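PDB 6TAB: SLT domain-containing protein from Bdellovibrio bacteriovorus HD100, which probably cleaves peptidoglycan as a lysozyme of altered substrate specificity and helps this periplasmic predator to leave its prey cell. Local coordinates for residues Asn104-Ile109 with Gln127-Trp132; Pro110-Leu115 with Gly212-Lys217. One frame throughout, in Å; residues are numbered along the deposited sequence.

Contact 1: residues Asn104-Ile109 with Gln127-Trp132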
loop_
_atom_site.group_PDB
_atom_site.type_symbol
_atom_site.label_atom_id
_atom_site.label_comp_id
_atom_site.label_asym_id
_atom_site.label_seq_id
_atom_site.Cartn_x
_atom_site.Cartn_y
_atom_site.Cartn_z
ATOM N N ASN A 104 4.008 6.905 -11.971
ATOM C CA ASN A 104 3.928 5.667 -12.767
ATOM C C ASN A 104 2.752 4.798 -12.313
ATOM O O ASN A 104 1.970 4.283 -13.142
ATOM C CB ASN A 104 5.271 4.904 -12.798
ATOM C CG ASN A 104 6.397 5.815 -13.240
ATOM O OD1 ASN A 104 6.421 6.280 -14.387
ATOM N ND2 ASN A 104 7.282 6.147 -12.297
ATOM N N LEU A 105 2.570 4.694 -10.978
ATOM C CA LEU A 105 1.410 3.988 -10.401
ATOM C C LEU A 105 0.097 4.509 -11.030
ATOM O O LEU A 105 -0.818 3.716 -11.395
ATOM C CB LEU A 105 1.411 4.169 -8.878
ATOM C CG LEU A 105 0.191 3.623 -8.108
ATOM C CD1 LEU A 105 0.067 2.110 -8.254
ATOM C CD2 LEU A 105 0.271 3.987 -6.627
ATOM N N LEU A 106 -0.018 5.845 -11.103
ATOM C CA LEU A 106 -1.266 6.526 -11.530
ATOM C C LEU A 106 -1.465 6.576 -13.059
ATOM O O LEU A 106 -2.482 7.061 -13.527
ATOM C CB LEU A 106 -1.308 7.928 -10.884
ATOM C CG LEU A 106 -1.479 7.936 -9.352
ATOM C CD1 LEU A 106 -1.150 9.279 -8.764
ATOM C CD2 LEU A 106 -2.859 7.480 -8.918
ATOM N N ASP A 107 -0.518 6.042 -13.829
ATOM C CA ASP A 107 -0.631 5.872 -15.313
ATOM C C ASP A 107 -0.992 4.424 -15.708
ATOM O O ASP A 107 -1.235 4.151 -16.887
ATOM C CB ASP A 107 0.650 6.295 -16.051
ATOM C CG ASP A 107 0.809 7.804 -16.254
ATOM O OD1 ASP A 107 -0.203 8.518 -16.278
ATOM O OD2 ASP A 107 1.953 8.242 -16.404
ATOM N N VAL A 108 -0.942 3.467 -14.781
ATOM C CA VAL A 108 -1.235 2.047 -15.131
ATOM C C VAL A 108 -2.748 1.848 -15.330
ATOM O O VAL A 108 -3.553 2.356 -14.540
ATOM C CB VAL A 108 -0.737 1.091 -14.010
ATOM C CG1 VAL A 108 -1.041 -0.369 -14.297
ATOM C CG2 VAL A 108 0.731 1.287 -13.756
ATOM N N ILE A 109 -3.144 1.060 -16.322
ATOM C CA ILE A 109 -4.484 0.556 -16.402
ATOM C C ILE A 109 -4.363 -0.964 -16.087
ATOM O O ILE A 109 -3.851 -1.787 -16.907
ATOM C CB ILE A 109 -5.176 0.751 -17.790
ATOM C CG1 ILE A 109 -5.281 2.245 -18.090
ATOM C CG2 ILE A 109 -6.547 0.062 -17.888
ATOM C CD1 ILE A 109 -5.787 2.590 -19.461
ATOM N N GLN A 127 -9.880 10.943 -8.962
ATOM C CA GLN A 127 -10.522 9.708 -8.491
ATOM C C GLN A 127 -9.508 8.570 -8.260
ATOM O O GLN A 127 -9.649 7.782 -7.298
ATOM C CB GLN A 127 -11.671 9.288 -9.425
ATOM C CG GLN A 127 -12.902 10.224 -9.443
ATOM C CD GLN A 127 -13.898 9.843 -10.519
ATOM O OE1 GLN A 127 -13.519 9.522 -11.664
ATOM N NE2 GLN A 127 -15.182 9.819 -10.158
ATOM N N ARG A 128 -8.504 8.445 -9.168
ATOM C CA ARG A 128 -7.456 7.402 -8.957
ATOM C C ARG A 128 -6.675 7.693 -7.656
ATOM O O ARG A 128 -6.265 6.726 -6.964
ATOM C CB ARG A 128 -6.527 7.299 -10.193
ATOM C CG ARG A 128 -7.210 6.778 -11.463
ATOM C CD ARG A 128 -6.295 6.392 -12.630
ATOM N NE ARG A 128 -5.381 7.413 -13.105
ATOM C CZ ARG A 128 -5.634 8.334 -14.038
ATOM N NH1 ARG A 128 -6.881 8.533 -14.474
ATOM N NH2 ARG A 128 -4.622 9.059 -14.518
ATOM N N LYS A 129 -6.394 8.970 -7.357
ATOM C CA LYS A 129 -5.694 9.299 -6.075
ATOM C C LYS A 129 -6.584 8.916 -4.865
ATOM O O LYS A 129 -6.084 8.377 -3.862
ATOM C CB LYS A 129 -5.248 10.762 -6.027
ATOM C CG LYS A 129 -4.141 11.089 -7.032
ATOM C CD LYS A 129 -3.204 12.240 -6.664
ATOM C CE LYS A 129 -3.863 13.560 -6.421
ATOM N NZ LYS A 129 -2.954 14.682 -6.105
ATOM N N GLN A 130 -7.898 9.200 -4.939
ATOM C CA GLN A 130 -8.824 8.772 -3.871
ATOM C C GLN A 130 -8.808 7.240 -3.714
ATOM O O GLN A 130 -8.836 6.734 -2.548
ATOM C CB GLN A 130 -10.243 9.304 -4.133
ATOM C CG GLN A 130 -10.403 10.813 -3.945
ATOM C CD GLN A 130 -11.769 11.293 -4.374
ATOM O OE1 GLN A 130 -12.796 10.725 -4.002
ATOM N NE2 GLN A 130 -11.809 12.375 -5.139
ATOM N N TYR A 131 -8.834 6.492 -4.833
ATOM C CA TYR A 131 -8.815 5.023 -4.836
ATOM C C TYR A 131 -7.564 4.501 -4.090
ATOM O O TYR A 131 -7.636 3.655 -3.186
ATOM C CB TYR A 131 -8.863 4.488 -6.300
ATOM C CG TYR A 131 -8.735 2.981 -6.351
ATOM C CD1 TYR A 131 -9.819 2.155 -6.090
ATOM C CD2 TYR A 131 -7.523 2.361 -6.624
ATOM C CE1 TYR A 131 -9.712 0.773 -6.025
ATOM C CE2 TYR A 131 -7.398 0.983 -6.618
ATOM C CZ TYR A 131 -8.484 0.173 -6.312
ATOM O OH TYR A 131 -8.341 -1.196 -6.249
ATOM N N TRP A 132 -6.387 4.991 -4.525
ATOM C CA TRP A 132 -5.119 4.470 -3.963
ATOM C C TRP A 132 -4.968 4.830 -2.480
ATOM O O TRP A 132 -4.419 4.016 -1.705
ATOM C CB TRP A 132 -3.898 4.864 -4.832
ATOM C CG TRP A 132 -3.797 3.943 -6.017
ATOM C CD1 TRP A 132 -4.182 4.204 -7.307
ATOM C CD2 TRP A 132 -3.465 2.540 -5.992
ATOM N NE1 TRP A 132 -4.049 3.079 -8.098
ATOM C CE2 TRP A 132 -3.593 2.037 -7.316
ATOM C CE3 TRP A 132 -3.015 1.685 -4.987
ATOM C CZ2 TRP A 132 -3.391 0.687 -7.595
ATOM C CZ3 TRP A 132 -2.748 0.370 -5.292
ATOM C CH2 TRP A 132 -2.939 -0.127 -6.581
HETATM O O HOH W 1 -1.878 10.259 -14.921
#

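Contact 2: residues Pro110-Leu115 with Gly212-Lys217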
loop_
_atom_site.group_PDB
_atom_site.type_symbol
_atom_site.label_atom_id
_atom_site.label_comp_id
_atom_site.label_asym_id
_atom_site.label_seq_id
_atom_site.Cartn_x
_atom_site.Cartn_y
_atom_site.Cartn_z
ATOM N N PRO A 110 -4.662 -1.428 -14.841
ATOM C CA PRO A 110 -4.231 -2.747 -14.361
ATOM C C PRO A 110 -4.980 -3.941 -14.998
ATOM O O PRO A 110 -6.216 -3.858 -15.206
ATOM C CB PRO A 110 -4.456 -2.741 -12.848
ATOM C CG PRO A 110 -5.089 -1.489 -12.528
ATOM C CD PRO A 110 -5.269 -0.645 -13.743
ATOM N N ALA A 111 -4.257 -5.049 -15.263
ATOM C CA ALA A 111 -4.846 -6.240 -15.897
ATOM C C ALA A 111 -5.889 -6.931 -15.018
ATOM O O ALA A 111 -6.729 -7.665 -15.578
ATOM C CB ALA A 111 -3.795 -7.230 -16.298
ATOM N N ASP A 112 -5.819 -6.741 -13.697
ATOM C CA ASP A 112 -6.789 -7.315 -12.732
ATOM C C ASP A 112 -7.832 -6.281 -12.273
ATOM O O ASP A 112 -8.454 -6.469 -11.202
ATOM C CB ASP A 112 -6.033 -7.984 -11.592
ATOM C CG ASP A 112 -4.998 -7.106 -10.893
ATOM O OD1 ASP A 112 -4.750 -5.931 -11.355
ATOM O OD2 ASP A 112 -4.403 -7.610 -9.878
ATOM N N ARG A 113 -8.097 -5.219 -13.046
ATOM C CA ARG A 113 -9.191 -4.286 -12.733
ATOM C C ARG A 113 -10.550 -5.006 -12.661
ATOM O O ARG A 113 -11.394 -4.607 -11.828
ATOM C CB ARG A 113 -9.196 -3.123 -13.724
ATOM C CG ARG A 113 -9.425 -3.497 -15.185
ATOM C CD ARG A 113 -9.023 -2.360 -16.127
ATOM N NE ARG A 113 -9.231 -2.626 -17.553
ATOM C CZ ARG A 113 -8.385 -3.263 -18.388
ATOM N NH1 ARG A 113 -7.186 -3.678 -17.994
ATOM N NH2 ARG A 113 -8.775 -3.412 -19.655
ATOM N N SER A 114 -10.785 -6.087 -13.420
ATOM C CA SER A 114 -12.104 -6.753 -13.344
ATOM C C SER A 114 -12.380 -7.308 -11.929
ATOM O O SER A 114 -13.542 -7.467 -11.554
ATOM C CB SER A 114 -12.261 -7.829 -14.415
ATOM O OG SER A 114 -11.287 -8.880 -14.300
ATOM N N LEU A 115 -11.309 -7.652 -11.200
ATOM C CA LEU A 115 -11.391 -8.125 -9.808
ATOM C C LEU A 115 -11.457 -6.958 -8.814
ATOM O O LEU A 115 -12.372 -6.892 -7.972
ATOM C CB LEU A 115 -10.188 -9.030 -9.488
ATOM C CG LEU A 115 -10.054 -9.506 -8.037
ATOM C CD1 LEU A 115 -11.244 -10.321 -7.597
ATOM C CD2 LEU A 115 -8.759 -10.278 -7.800
ATOM N N GLY A 212 2.127 -4.350 -14.493
ATOM C CA GLY A 212 0.865 -4.012 -15.145
ATOM C C GLY A 212 -0.383 -4.527 -14.435
ATOM O O GLY A 212 -1.433 -4.695 -15.100
ATOM N N ARG A 213 -0.305 -4.770 -13.114
ATOM C CA ARG A 213 -1.426 -5.337 -12.341
ATOM C C ARG A 213 -1.206 -5.034 -10.859
ATOM O O ARG A 213 -0.068 -4.768 -10.417
ATOM C CB ARG A 213 -1.605 -6.825 -12.644
ATOM C CG ARG A 213 -0.407 -7.684 -12.315
ATOM C CD ARG A 213 -0.506 -9.134 -12.844
ATOM N NE ARG A 213 -1.585 -9.832 -12.178
ATOM C CZ ARG A 213 -2.593 -10.494 -12.733
ATOM N NH1 ARG A 213 -2.607 -10.738 -14.031
ATOM N NH2 ARG A 213 -3.576 -10.940 -11.957
ATOM N N ILE A 214 -2.326 -5.063 -10.113
ATOM C CA ILE A 214 -2.320 -4.742 -8.672
ATOM C C ILE A 214 -1.736 -5.867 -7.810
ATOM O O ILE A 214 -0.965 -5.590 -6.857
ATOM C CB ILE A 214 -3.732 -4.346 -8.212
ATOM C CG1 ILE A 214 -4.185 -3.055 -8.911
ATOM C CG2 ILE A 214 -3.840 -4.233 -6.688
ATOM C CD1 ILE A 214 -5.668 -2.713 -8.771
ATOM N N ALA A 215 -2.105 -7.113 -8.130
ATOM C CA ALA A 215 -1.688 -8.274 -7.316
ATOM C C ALA A 215 -1.743 -9.534 -8.202
ATOM O O ALA A 215 -1.634 -9.444 -9.433
ATOM C CB ALA A 215 -2.536 -8.336 -6.051
ATOM N N GLY A 216 -1.887 -10.706 -7.579
ATOM C CA GLY A 216 -2.046 -12.013 -8.257
ATOM C C GLY A 216 -0.718 -12.742 -8.486
ATOM O O GLY A 216 0.368 -12.199 -8.327
ATOM N N LYS A 217 -0.841 -14.038 -8.790
ATOM C CA LYS A 217 0.278 -14.906 -9.070
ATOM C C LYS A 217 0.187 -15.347 -10.542
ATOM O O LYS A 217 -0.833 -15.866 -10.968
ATOM C CB LYS A 217 0.271 -16.116 -8.131
ATOM C CG LYS A 217 1.500 -17.013 -8.199
ATOM C CD LYS A 217 1.392 -18.308 -7.386
ATOM C CE LYS A 217 2.080 -18.238 -6.051
ATOM N NZ LYS A 217 2.445 -19.591 -5.576
HETATM O O HOH W 2 -5.024 -10.259 -9.180
#

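Contact 1: residues Asn104-Ile109 with Gln127-Trp132
Leu-105 sets both methyls over one face of the Trp-132 indole. Its CD1 stands 3.9 Å from the centroid of the six-membered ring and only 18° off the ring normal, a CH-pi contact over the face, while CD2 of the same leucine rests near the CG and CD2 atoms of the indole. With CG anti to the backbone N (chi1 174°), the leucine spreads both methyls along one side of the ring; CD2 of the adjacent Tyr-131 lies over the rim of the opposite face. Leu-106 packs beside this pair with two diverging branches. Its CD2 meets the indole obliquely, 3.9 Å from Trp-132 CD1, and also touches Arg-128 CB; its CD1 reaches the aliphatic part of Lys-129, 3.9 Å from that residue's CG. The backbone of Leu-106 supplies the polar half of the contact. Arg-128 bends at chi3 (-56°) and brings its guanidinium edge to Leu-106 O, with NE 3.0 Å from that oxygen and a weak second bond from NH2, so one carbonyl is gripped in a fork, though neither N-H points straight at it. A water accepts a weak bond from Arg-128 NH2 and donates to Asp-107 OD1. Lys-129 NZ forms a salt bridge with Asp-99, and Trp-132 NE1 bonds Tyr-120 OH. This is loop-on-helix packing in a domain of the lysozyme clan: loop 104-109 is wedged against helix 125-144, with Leu-98 of helix 87-101 and Val-208 and Leu-204 of helix 193-211 closing round the leucines and the indole.

Contact 2: residues Pro110-Leu115 with Gly212-Lys217
Pro-110 sets its ring against Ile-214: CB lies 4.0 Å from Ile-214 CG1, and CG comes equally near the CD1 methyl, the two side chains meeting at a slant. Its CA also makes a CA-H...O contact with Gly-212 O. The same oxygen accepts the backbone N-H of Ala-111, at 2.9 Å from Ala-111 N; Gly-212, the first residue after helix 193-211, has positive phi. Asp-112 accepts two of the three hydrogen bonds across the contact. Its CG sits between the backbone N and the carbonyl carbon (chi1 53°), which presents the carboxylate to two successive backbone amides. OD1 takes the N-H of Ile-214 almost straight, 2.9 Å from Ile-214 N. OD2 takes Ala-215 N at the same 2.9 Å, and each oxygen uses its syn lone pair. Although Asp-112 stands at the N-cap position of helix 113-116, its carboxylate makes no capping bond and serves the facing loop instead. Across from it, Arg-213 folds back on its own loop, with NE 2.8 Å from Ala-215 O and that oxygen in the guanidinium plane. Its NH2 stays 4.0 Å from Asp-112 OD2, too far and too far out of plane for a salt bridge, but a water joins these two atoms. Arg-113 closes the type I turn that begins at Pro-110; its backbone N and its NH1 reach Pro-110 O from opposite faces of the carbonyl plane. A buried carboxylate held by two main-chain amides and a water, with an arginine charge nearby, is probably ionised, and its grip fixes the backbone at 214-215.

How the contacts relate
The first segments of the two contacts are consecutive: 104-109 runs straight into 110-115, so the linker after helix 87-101 packs first on helix 125-144 and then on the loop following helix 193-211. The centres of contacts 1 and 2 lie about 13 Å apart. The two meet at Ile-214, whose CG1 lies 3.9 Å from Trp-132 CH2 and whose CD1 lies 4.0 Å from Tyr-131 OH; Val-108 CG1 also packs 4.2 Å from Gly-212 CA. Tyr-120 is common to both, touching Arg-128 in contact 1 and Pro-110 in contact 2. Segments 127-132 and 212-217 both belong to the SLT domain, and both are bound by the single run 104-115.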